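Globin domain-containing protein (Pseudomonas aeruginosa, PDB 1TU9) binds heme b and, like other members of the globin family, probably binds oxygen, although its precise role in the bacterium is not established. Local coordinates at residues 13-18 / 106-111; 73-78 / 126-131; 97-102 / 112-117. All coordinates share one frame; numbering follows the deposited sequence.

Contact 1 of 3, residues 13-18 / 106-111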
loop_
_atom_site.group_PDB
_atom_site.type_symbol
_atom_site.label_atom_id
_atom_site.label_comp_id
_atom_site.label_asym_id
_atom_site.label_seq_id
_atom_site.Cartn_x
_atom_site.Cartn_y
_atom_site.Cartn_z
ATOM N N TYR A 13 10.861 -5.088 -2.200
ATOM C CA TYR A 13 10.666 -3.680 -1.904
ATOM C C TYR A 13 11.996 -2.929 -1.938
ATOM O O TYR A 13 12.037 -1.779 -2.325
ATOM C CB TYR A 13 10.009 -3.520 -0.550
ATOM C CG TYR A 13 9.491 -2.132 -0.224
ATOM C CD1 TYR A 13 8.685 -1.433 -1.113
ATOM C CD2 TYR A 13 9.745 -1.560 1.013
ATOM C CE1 TYR A 13 8.163 -0.193 -0.779
ATOM C CE2 TYR A 13 9.226 -0.315 1.355
ATOM C CZ TYR A 13 8.436 0.361 0.449
ATOM O OH TYR A 13 7.870 1.587 0.751
ATOM N N GLY A 14 13.091 -3.574 -1.547
ATOM C CA GLY A 14 14.397 -2.959 -1.669
ATOM C C GLY A 14 14.737 -2.653 -3.104
ATOM O O GLY A 14 15.212 -1.556 -3.413
ATOM N N ARG A 15 14.490 -3.602 -3.999
ATOM C CA ARG A 15 14.691 -3.364 -5.420
ATOM C C ARG A 15 13.752 -2.271 -5.940
ATOM O O ARG A 15 14.158 -1.463 -6.757
ATOM C CB ARG A 15 14.537 -4.646 -6.231
ATOM C CG ARG A 15 15.622 -5.675 -5.952
ATOM C CD ARG A 15 15.567 -6.907 -6.835
ATOM N NE ARG A 15 14.392 -7.727 -6.595
ATOM C CZ ARG A 15 14.309 -8.737 -5.740
ATOM N NH1 ARG A 15 15.316 -9.072 -4.957
ATOM N NH2 ARG A 15 13.165 -9.386 -5.646
ATOM N N CYS A 16 12.513 -2.225 -5.461
ATOM C CA CYS A 16 11.565 -1.213 -5.908
ATOM C C CYS A 16 11.999 0.186 -5.489
ATOM O O CYS A 16 11.967 1.121 -6.292
ATOM C CB CYS A 16 10.170 -1.488 -5.356
ATOM S SG CYS A 16 9.322 -2.904 -6.086
ATOM N N CYS A 17 12.387 0.341 -4.229
ATOM C CA CYS A 17 12.788 1.652 -3.725
ATOM C C CYS A 17 14.112 2.108 -4.354
ATOM O O CYS A 17 14.396 3.308 -4.408
ATOM C CB CYS A 17 12.914 1.654 -2.203
ATOM S SG CYS A 17 11.329 1.525 -1.338
ATOM N N ALA A 18 14.918 1.156 -4.817
ATOM C CA ALA A 18 16.159 1.432 -5.545
ATOM C C ALA A 18 15.940 1.792 -7.009
ATOM O O ALA A 18 16.894 2.099 -7.715
ATOM C CB ALA A 18 17.084 0.234 -5.451
ATOM N N ASP A 106 10.649 -4.085 -10.099
ATOM C CA ASP A 106 11.412 -5.169 -9.510
ATOM C C ASP A 106 11.774 -6.113 -10.647
ATOM O O ASP A 106 10.929 -6.876 -11.130
ATOM C CB ASP A 106 10.561 -5.879 -8.458
ATOM C CG ASP A 106 11.233 -7.089 -7.884
ATOM O OD1 ASP A 106 12.359 -7.444 -8.339
ATOM O OD2 ASP A 106 10.663 -7.746 -6.984
ATOM N N ARG A 107 13.039 -6.077 -11.066
ATOM C CA ARG A 107 13.485 -6.881 -12.201
ATOM C C ARG A 107 13.355 -8.385 -11.976
ATOM O O ARG A 107 13.373 -9.139 -12.940
ATOM C CB ARG A 107 14.948 -6.563 -12.544
ATOM C CG ARG A 107 15.937 -6.994 -11.481
ATOM C CD ARG A 107 17.383 -6.708 -11.838
ATOM N NE ARG A 107 17.761 -5.347 -11.474
ATOM C CZ ARG A 107 18.144 -4.955 -10.258
ATOM N NH1 ARG A 107 18.218 -5.814 -9.247
ATOM N NH2 ARG A 107 18.461 -3.683 -10.058
ATOM N N ASP A 108 13.277 -8.809 -10.720
ATOM C CA ASP A 108 13.155 -10.226 -10.362
ATOM C C ASP A 108 11.721 -10.646 -10.042
ATOM O O ASP A 108 11.494 -11.772 -9.609
ATOM C CB ASP A 108 14.038 -10.536 -9.155
ATOM C CG ASP A 108 15.496 -10.310 -9.425
ATOM O OD1 ASP A 108 15.939 -10.466 -10.588
ATOM O OD2 ASP A 108 16.271 -9.984 -8.511
ATOM N N CYS A 109 10.756 -9.753 -10.253
ATOM C CA CYS A 109 9.359 -10.048 -9.958
ATOM C C CYS A 109 8.892 -11.283 -10.719
ATOM O O CYS A 109 9.124 -11.411 -11.923
ATOM C CB CYS A 109 8.464 -8.869 -10.325
ATOM S SG CYS A 109 6.789 -9.041 -9.682
ATOM N N ASP A 110 8.275 -12.201 -9.984
ATOM C CA ASP A 110 7.676 -13.403 -10.552
ATOM C C ASP A 110 6.404 -13.723 -9.780
ATOM O O ASP A 110 5.982 -12.946 -8.922
ATOM C CB ASP A 110 8.684 -14.565 -10.574
ATOM C CG ASP A 110 9.211 -14.946 -9.209
ATOM O OD1 ASP A 110 8.611 -14.613 -8.169
ATOM O OD2 ASP A 110 10.253 -15.631 -9.093
ATOM N N ALA A 111 5.768 -14.847 -10.103
ATOM C CA ALA A 111 4.514 -15.201 -9.442
ATOM C C ALA A 111 4.671 -15.299 -7.935
ATOM O O ALA A 111 3.804 -14.866 -7.208
ATOM C CB ALA A 111 3.952 -16.490 -10.003
HETATM O O HOH W 1 11.103 -10.381 -6.502
#
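Arg15 grips Asp106 side-on, one nitrogen to each carboxylate oxygen, and so ties the end of helix 5-17, the A helix of the globin fold, to the corner between the G and H helices. The shorter arm joins Arg15 NE to Asp106 OD1 at 2.7 Å and is close to straight (164° at the hydrogen). OD1 sits near the guanidinium plane, but NE meets it from above the carboxylate plane, 47° out of it, and the flat groups are turned well away from coplanar. The second arm, Arg15 NH2 to Asp106 OD2 at 3.3 Å, arrives on the syn side. Asp108 differs: its OD2 lies over a face of the same guanidinium, 3.5 Å from Arg15 NE, too far out of plane for an N-H to aim at it, a purely electrostatic pairing. A bend in the arginine chain at chi3 (-67°) presents the guanidinium edge to Asp106 and a face to Asp108. Closer to the helix, Cys16 SG packs on Asp106 CB at 4.0 Å.

What positions Asp106 is the corner itself, a type I turn from Asp106 to Cys109. OD1 also accepts the backbone N of Asp108, an Asx turn, from the carboxylate face opposite Arg15 NE. Ser12 OG on helix 5-17 and a water 2.7 Å from Asp106 OD2 hold the other oxygen. The turn is closed by Cys109 N bonding to Asp106 O at 3.0 Å.

Contact 2 of 3, residues 73-78 / 126-131. With HEM (protoporphyrin IX containing Fe), chain B.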
loop_
_atom_site.group_PDB
_atom_site.type_symbol
_atom_site.label_atom_id
_atom_site.label_comp_id
_atom_site.label_asym_id
_atom_site.label_seq_id
_atom_site.Cartn_x
_atom_site.Cartn_y
_atom_site.Cartn_z
ATOM N N ARG A 73 -3.803 -0.108 13.712
ATOM C CA ARG A 73 -5.037 0.372 14.321
ATOM C C ARG A 73 -5.189 1.873 14.092
ATOM O O ARG A 73 -6.287 2.345 13.800
ATOM C CB ARG A 73 -5.064 0.059 15.820
ATOM C CG ARG A 73 -5.359 -1.385 16.130
ATOM C CD ARG A 73 -5.421 -1.681 17.617
ATOM N NE ARG A 73 -5.887 -3.038 17.883
ATOM C CZ ARG A 73 -5.830 -3.649 19.066
ATOM N NH1 ARG A 73 -5.301 -3.045 20.130
ATOM N NH2 ARG A 73 -6.289 -4.889 19.183
ATOM N N ALA A 74 -4.086 2.603 14.224
ATOM C CA ALA A 74 -4.063 4.043 14.004
ATOM C C ALA A 74 -4.390 4.393 12.546
ATOM O O ALA A 74 -5.135 5.341 12.299
ATOM C CB ALA A 74 -2.711 4.620 14.411
ATOM N N LEU A 75 -3.839 3.650 11.595
ATOM C CA LEU A 75 -4.192 3.797 10.174
ATOM C C LEU A 75 -5.658 3.443 9.940
ATOM O O LEU A 75 -6.358 4.104 9.164
ATOM C CB LEU A 75 -3.306 2.912 9.296
ATOM C CG LEU A 75 -1.931 3.436 8.861
ATOM C CD1 LEU A 75 -1.143 2.314 8.209
ATOM C CD2 LEU A 75 -2.081 4.581 7.875
ATOM N N GLY A 76 -6.146 2.409 10.611
ATOM C CA GLY A 76 -7.559 2.096 10.564
ATOM C C GLY A 76 -8.407 3.285 10.983
ATOM O O GLY A 76 -9.387 3.618 10.326
ATOM N N ALA A 77 -8.033 3.933 12.076
ATOM C CA ALA A 77 -8.768 5.097 12.560
ATOM C C ALA A 77 -8.700 6.247 11.543
ATOM O O ALA A 77 -9.713 6.860 11.223
ATOM C CB ALA A 77 -8.233 5.546 13.918
ATOM N N SER A 78 -7.518 6.531 11.021
ATOM C CA SER A 78 -7.338 7.679 10.146
ATOM C C SER A 78 -8.032 7.524 8.810
ATOM O O SER A 78 -8.443 8.528 8.219
ATOM C CB SER A 78 -5.854 7.984 9.941
ATOM O OG SER A 78 -5.190 7.006 9.173
ATOM N N ALA A 126 -6.515 -5.875 5.865
ATOM C CA ALA A 126 -7.659 -6.423 6.600
ATOM C C ALA A 126 -7.891 -5.664 7.901
ATOM O O ALA A 126 -9.040 -5.343 8.241
ATOM C CB ALA A 126 -7.451 -7.897 6.890
ATOM N N VAL A 127 -6.825 -5.357 8.620
ATOM C CA VAL A 127 -6.941 -4.612 9.871
ATOM C C VAL A 127 -7.520 -3.218 9.588
ATOM O O VAL A 127 -8.478 -2.777 10.237
ATOM C CB VAL A 127 -5.593 -4.496 10.598
ATOM C CG1 VAL A 127 -5.709 -3.629 11.837
ATOM C CG2 VAL A 127 -5.050 -5.891 10.972
ATOM N N ILE A 128 -6.968 -2.535 8.592
ATOM C CA ILE A 128 -7.407 -1.181 8.282
ATOM C C ILE A 128 -8.887 -1.174 7.920
ATOM O O ILE A 128 -9.658 -0.369 8.468
ATOM C CB ILE A 128 -6.550 -0.582 7.155
ATOM C CG1 ILE A 128 -5.120 -0.400 7.646
ATOM C CG2 ILE A 128 -7.131 0.767 6.694
ATOM C CD1 ILE A 128 -4.125 -0.124 6.550
ATOM N N LYS A 129 -9.299 -2.065 7.024
ATOM C CA LYS A 129 -10.693 -2.170 6.580
ATOM C C LYS A 129 -11.639 -2.414 7.735
ATOM O O LYS A 129 -12.784 -1.927 7.723
ATOM C CB LYS A 129 -10.885 -3.324 5.590
ATOM C CG LYS A 129 -10.363 -3.086 4.203
ATOM C CD LYS A 129 -10.657 -4.325 3.369
ATOM C CE LYS A 129 -10.228 -4.191 1.936
ATOM N NZ LYS A 129 -10.450 -5.465 1.201
ATOM N N SER A 130 -11.178 -3.178 8.722
ATOM C CA SER A 130 -12.036 -3.596 9.822
ATOM C C SER A 130 -12.488 -2.416 10.658
ATOM O O SER A 130 -13.516 -2.495 11.346
ATOM C CB SER A 130 -11.349 -4.651 10.693
ATOM O OG SER A 130 -10.350 -4.127 11.519
ATOM N N TYR A 131 -11.733 -1.321 10.594
ATOM C CA TYR A 131 -12.057 -0.111 11.344
ATOM C C TYR A 131 -12.922 0.883 10.567
ATOM O O TYR A 131 -13.331 1.898 11.125
ATOM C CB TYR A 131 -10.764 0.567 11.823
ATOM C CG TYR A 131 -10.152 -0.189 12.977
ATOM C CD1 TYR A 131 -9.058 -1.014 12.799
ATOM C CD2 TYR A 131 -10.730 -0.137 14.249
ATOM C CE1 TYR A 131 -8.510 -1.730 13.860
ATOM C CE2 TYR A 131 -10.197 -0.858 15.312
ATOM C CZ TYR A 131 -9.087 -1.647 15.111
ATOM O OH TYR A 131 -8.549 -2.376 16.154
HETATM C CHA HEM B . -3.133 9.544 3.987
HETATM C CHB HEM B . -1.055 5.062 4.067
HETATM C CHC HEM B . -4.773 3.377 1.646
HETATM C CHD HEM B . -6.353 7.847 0.759
HETATM C C1A HEM B . -2.309 8.452 4.278
HETATM C C2A HEM B . -1.147 8.462 5.158
HETATM C C3A HEM B . -0.575 7.258 5.173
HETATM C C4A HEM B . -1.333 6.388 4.306
HETATM C CMA HEM B . 0.678 6.856 5.985
HETATM C CAA HEM B . -0.672 9.682 5.954
HETATM C CBA HEM B . -0.967 9.449 7.443
HETATM C CGA HEM B . -2.356 8.902 7.705
HETATM O O1A HEM B . -3.348 9.633 7.477
HETATM O O2A HEM B . -2.494 7.733 8.161
HETATM C C1B HEM B . -1.881 4.176 3.444
HETATM C C2B HEM B . -1.716 2.739 3.277
HETATM C C3B HEM B . -2.762 2.266 2.607
HETATM C C4B HEM B . -3.607 3.428 2.326
HETATM C CMB HEM B . -0.504 1.919 3.782
HETATM C CAB HEM B . -3.030 0.802 2.162
HETATM C CBB HEM B . -2.782 -0.248 2.950
HETATM C C1C HEM B . -5.458 4.457 1.145
HETATM C C2C HEM B . -6.484 4.336 0.160
HETATM C C3C HEM B . -6.914 5.560 -0.124
HETATM C C4C HEM B . -6.180 6.489 0.700
HETATM C CMC HEM B . -6.949 3.001 -0.426
HETATM C CAC HEM B . -8.030 5.871 -1.128
HETATM C CBC HEM B . -8.048 6.983 -1.846
HETATM C C1D HEM B . -5.673 8.721 1.552
HETATM C C2D HEM B . -5.923 10.127 1.567
HETATM C C3D HEM B . -4.936 10.695 2.555
HETATM C C4D HEM B . -4.162 9.567 3.047
HETATM C CMD HEM B . -6.968 10.887 0.745
HETATM C CAD HEM B . -4.814 12.192 2.866
HETATM C CBD HEM B . -4.090 12.882 1.697
HETATM C CGD HEM B . -4.034 14.386 1.894
HETATM O O1D HEM B . -5.104 15.041 1.804
HETATM O O2D HEM B . -2.931 14.941 2.153
HETATM N NA HEM B . -2.369 7.164 3.788
HETATM N NB HEM B . -3.060 4.570 2.859
HETATM N NC HEM B . -5.276 5.783 1.467
HETATM N ND HEM B . -4.647 8.425 2.426
HETATM FE FE HEM B . -3.846 6.579 2.726
HETATM O O HOH W 2 -10.623 2.309 8.189
#
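On the proximal side of the heme, the F helix of this globin (70-78) crosses the end of the H helix (111-130), with Gly76 lying directly against Ile128. The CA atoms of these two residues are 4.0 Å apart; with no side chain at Gly76, the axes of the two short segments can close to 7.7 Å, at a signed crossing angle of -43°. Gly76 CA faces both the carbonyl oxygen of Ile128 and the ring of Tyr131, while Tyr131 CB packs against Gly76 O. A water lies 2.8 Å from Gly76 O and also within bonding distance of Ile128 O, though more acceptors surround it than its two protons can serve at once.

Toward the porphyrin, Leu75 CB meets Ile128 CG1 at 4.1 Å, the two side chains passing at a slant. With CG1 placed anti to the carbonyl carbon (chi1 -66°), Ile128 directs CD1 to the heme vinyl atom CBB, 3.8 Å away. Leu75 turns its CD2 methyl to the propionate carrying O2A, and Ser78, a heme-binding residue next to the axial ligand His79, brings OG to 3.0 Å from that same O2A.

At the outer end, the Tyr131 ring lies beside the extended chain of Arg73, with Arg73 O over one ring face and the guanidinium plane 78° from the ring. Arg73 NE is salt-bridged to Asp69; nearer the backbone the phenol meets the methylene part of the chain, Tyr131 OH lying 3.3 Å from Arg73 CG.

Contact 3 of 3, residues 97-102 / 112-117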
loop_
_atom_site.group_PDB
_atom_site.type_symbol
_atom_site.label_atom_id
_atom_site.label_comp_id
_atom_site.label_asym_id
_atom_site.label_seq_id
_atom_site.Cartn_x
_atom_site.Cartn_y
_atom_site.Cartn_z
ATOM N N ALA A 97 -2.651 -1.447 -7.961
ATOM C CA ALA A 97 -1.713 -0.437 -8.433
ATOM C C ALA A 97 -0.306 -0.744 -7.921
ATOM O O ALA A 97 0.687 -0.595 -8.655
ATOM C CB ALA A 97 -2.166 0.944 -7.988
ATOM N N LEU A 98 -0.217 -1.199 -6.683
ATOM C CA LEU A 98 1.051 -1.602 -6.100
ATOM C C LEU A 98 1.667 -2.763 -6.858
ATOM O O LEU A 98 2.854 -2.732 -7.199
ATOM C CB LEU A 98 0.879 -1.946 -4.620
ATOM C CG LEU A 98 2.154 -2.389 -3.890
ATOM C CD1 LEU A 98 3.249 -1.342 -3.934
ATOM C CD2 LEU A 98 1.819 -2.738 -2.445
ATOM N N LEU A 99 0.876 -3.780 -7.141
ATOM C CA LEU A 99 1.384 -4.928 -7.867
ATOM C C LEU A 99 1.874 -4.562 -9.264
ATOM O O LEU A 99 2.879 -5.106 -9.733
ATOM C CB LEU A 99 0.337 -6.041 -7.905
ATOM C CG LEU A 99 0.395 -6.989 -6.704
ATOM C CD1 LEU A 99 1.633 -7.857 -6.827
ATOM C CD2 LEU A 99 0.400 -6.310 -5.331
ATOM N N MET A 100 1.191 -3.633 -9.919
ATOM C CA MET A 100 1.634 -3.163 -11.226
ATOM C C MET A 100 2.976 -2.431 -11.112
ATOM O O MET A 100 3.880 -2.667 -11.912
ATOM C CB MET A 100 0.570 -2.260 -11.842
ATOM C CG MET A 100 0.649 -2.157 -13.334
ATOM S SD MET A 100 -0.706 -1.161 -13.961
ATOM C CE MET A 100 -0.133 -0.911 -15.603
ATOM N N ALA A 101 3.111 -1.564 -10.110
ATOM C CA ALA A 101 4.367 -0.838 -9.885
ATOM C C ALA A 101 5.525 -1.787 -9.536
ATOM O O ALA A 101 6.638 -1.608 -10.020
ATOM C CB ALA A 101 4.186 0.203 -8.811
ATOM N N VAL A 102 5.241 -2.824 -8.761
ATOM C CA VAL A 102 6.238 -3.828 -8.426
ATOM C C VAL A 102 6.684 -4.563 -9.695
ATOM O O VAL A 102 7.871 -4.741 -9.933
ATOM C CB VAL A 102 5.706 -4.835 -7.376
ATOM C CG1 VAL A 102 6.649 -6.015 -7.230
ATOM C CG2 VAL A 102 5.533 -4.173 -6.037
ATOM N N GLU A 112 5.762 -15.885 -7.467
ATOM C CA GLU A 112 6.002 -15.993 -6.041
ATOM C C GLU A 112 6.083 -14.616 -5.379
ATOM O O GLU A 112 5.532 -14.412 -4.307
ATOM C CB GLU A 112 7.279 -16.783 -5.779
ATOM C CG GLU A 112 7.139 -18.265 -6.093
ATOM C CD GLU A 112 6.493 -19.076 -4.980
ATOM O OE1 GLU A 112 6.278 -20.282 -5.205
ATOM O OE2 GLU A 112 6.189 -18.532 -3.889
ATOM N N THR A 113 6.757 -13.672 -6.026
ATOM C CA THR A 113 6.891 -12.316 -5.485
ATOM C C THR A 113 5.521 -11.669 -5.381
ATOM O O THR A 113 5.184 -11.053 -4.371
ATOM C CB THR A 113 7.748 -11.457 -6.423
ATOM O OG1 THR A 113 8.964 -12.138 -6.741
ATOM C CG2 THR A 113 8.159 -10.147 -5.780
ATOM N N ARG A 114 4.738 -11.777 -6.447
ATOM C CA ARG A 114 3.433 -11.126 -6.486
ATOM C C ARG A 114 2.515 -11.691 -5.419
ATOM O O ARG A 114 1.816 -10.965 -4.731
ATOM C CB ARG A 114 2.833 -11.229 -7.893
ATOM C CG ARG A 114 3.577 -10.289 -8.830
ATOM C CD ARG A 114 2.979 -10.018 -10.161
ATOM N NE ARG A 114 3.297 -11.098 -11.060
ATOM C CZ ARG A 114 2.464 -12.048 -11.406
ATOM N NH1 ARG A 114 1.212 -12.033 -10.963
ATOM N NH2 ARG A 114 2.879 -12.999 -12.231
ATOM N N ASP A 115 2.516 -13.009 -5.240
ATOM C CA ASP A 115 1.670 -13.628 -4.206
ATOM C C ASP A 115 2.125 -13.266 -2.804
ATOM O O ASP A 115 1.314 -13.144 -1.880
ATOM C CB ASP A 115 1.636 -15.151 -4.356
ATOM C CG ASP A 115 0.481 -15.625 -5.188
ATOM O OD1 ASP A 115 0.465 -16.811 -5.562
ATOM O OD2 ASP A 115 -0.463 -14.890 -5.526
ATOM N N ALA A 116 3.426 -13.111 -2.620
ATOM C CA ALA A 116 3.925 -12.675 -1.326
ATOM C C ALA A 116 3.462 -11.250 -1.015
ATOM O O ALA A 116 3.039 -10.965 0.095
ATOM C CB ALA A 116 5.444 -12.785 -1.268
ATOM N N TRP A 117 3.514 -10.364 -2.002
ATOM C CA TRP A 117 3.003 -9.009 -1.804
ATOM C C TRP A 117 1.521 -9.032 -1.445
ATOM O O TRP A 117 1.094 -8.342 -0.527
ATOM C CB TRP A 117 3.211 -8.153 -3.056
ATOM C CG TRP A 117 4.550 -7.491 -3.146
ATOM C CD1 TRP A 117 5.614 -7.865 -3.907
ATOM C CD2 TRP A 117 4.956 -6.317 -2.443
ATOM N NE1 TRP A 117 6.654 -6.987 -3.723
ATOM C CE2 TRP A 117 6.271 -6.023 -2.828
ATOM C CE3 TRP A 117 4.324 -5.466 -1.530
ATOM C CZ2 TRP A 117 6.959 -4.917 -2.348
ATOM C CZ3 TRP A 117 5.010 -4.385 -1.037
ATOM C CH2 TRP A 117 6.317 -4.112 -1.456
#
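Leu98 and Trp117 meet at the inner end of this interface, their side chains crossing at about a right angle. Leu98 CD2 touches the six-membered part of the indole, 3.8 Å from Trp117 CE3 and almost as near CZ3, coming at a slant. Its CG stands opposite the backbone N (chi1 180°), which carries CD2 to the tryptophan; beyond the segment, Leu98 also packs on Met121, and its side chain stays about 8 Å from the heme.

One residue on, Leu99 leaves the backbone alongside the interface, and the end of its side chain bends in. CD1 sits on the aliphatic base of Arg114, 3.7 Å from Arg114 CG and equally close to CB, at the solvent-facing margin of the contact. Both methyls reach Trp117 CB, each at 4.1 Å, the leucine and tryptophan side chains lying alongside but pointing opposite ways.

These two segments belong to the G helix (90-105) and the H helix (111-130) of the globin fold, the antiparallel pair that follow each other through the GH corner. Their local axes run 149° apart in direction and stay 10.6 Å from each other at closest, a spacing bridged by leucine and valine methyls, the indole and the methylenes of Arg114.

A turn further along, Val102 brings both methyls to the pyrrole part of Trp117, CG2 alone being placed over its face. There CG2 makes a CH-pi contact, 4.0 Å from the centroid of the five-membered ring and 20° off its normal. CG1 leans to the nitrogen corner, 3.6 Å from Trp117 NE1. That N-H is buried, but it has its partner in Ser12 OG of helix 5-17, whose Val9 also packs against the indole.

Contact 3 is the buried one, packed by aliphatic groups and an indole, whereas contacts 1 and 2 are partly buried and lie on opposite sides of the chain's centre, their centres 27 Å apart. Contact 1 adjoins contact 3: the loop 106-111 joins the two helices paired there, Tyr13 CD1 touches Trp117 CH2 at 3.6 Å, and Ser12 serves both Asp106 and the indole nitrogen. Contact 1 relies on a salt-bridge network near the surface, contact 3 on carbon packing inside. Contact 2 shares helix 111-130 with contact 3 but uses its far end, where the helices cross much closer, backbone against backbone, and where the heme supplies part of the packing surface.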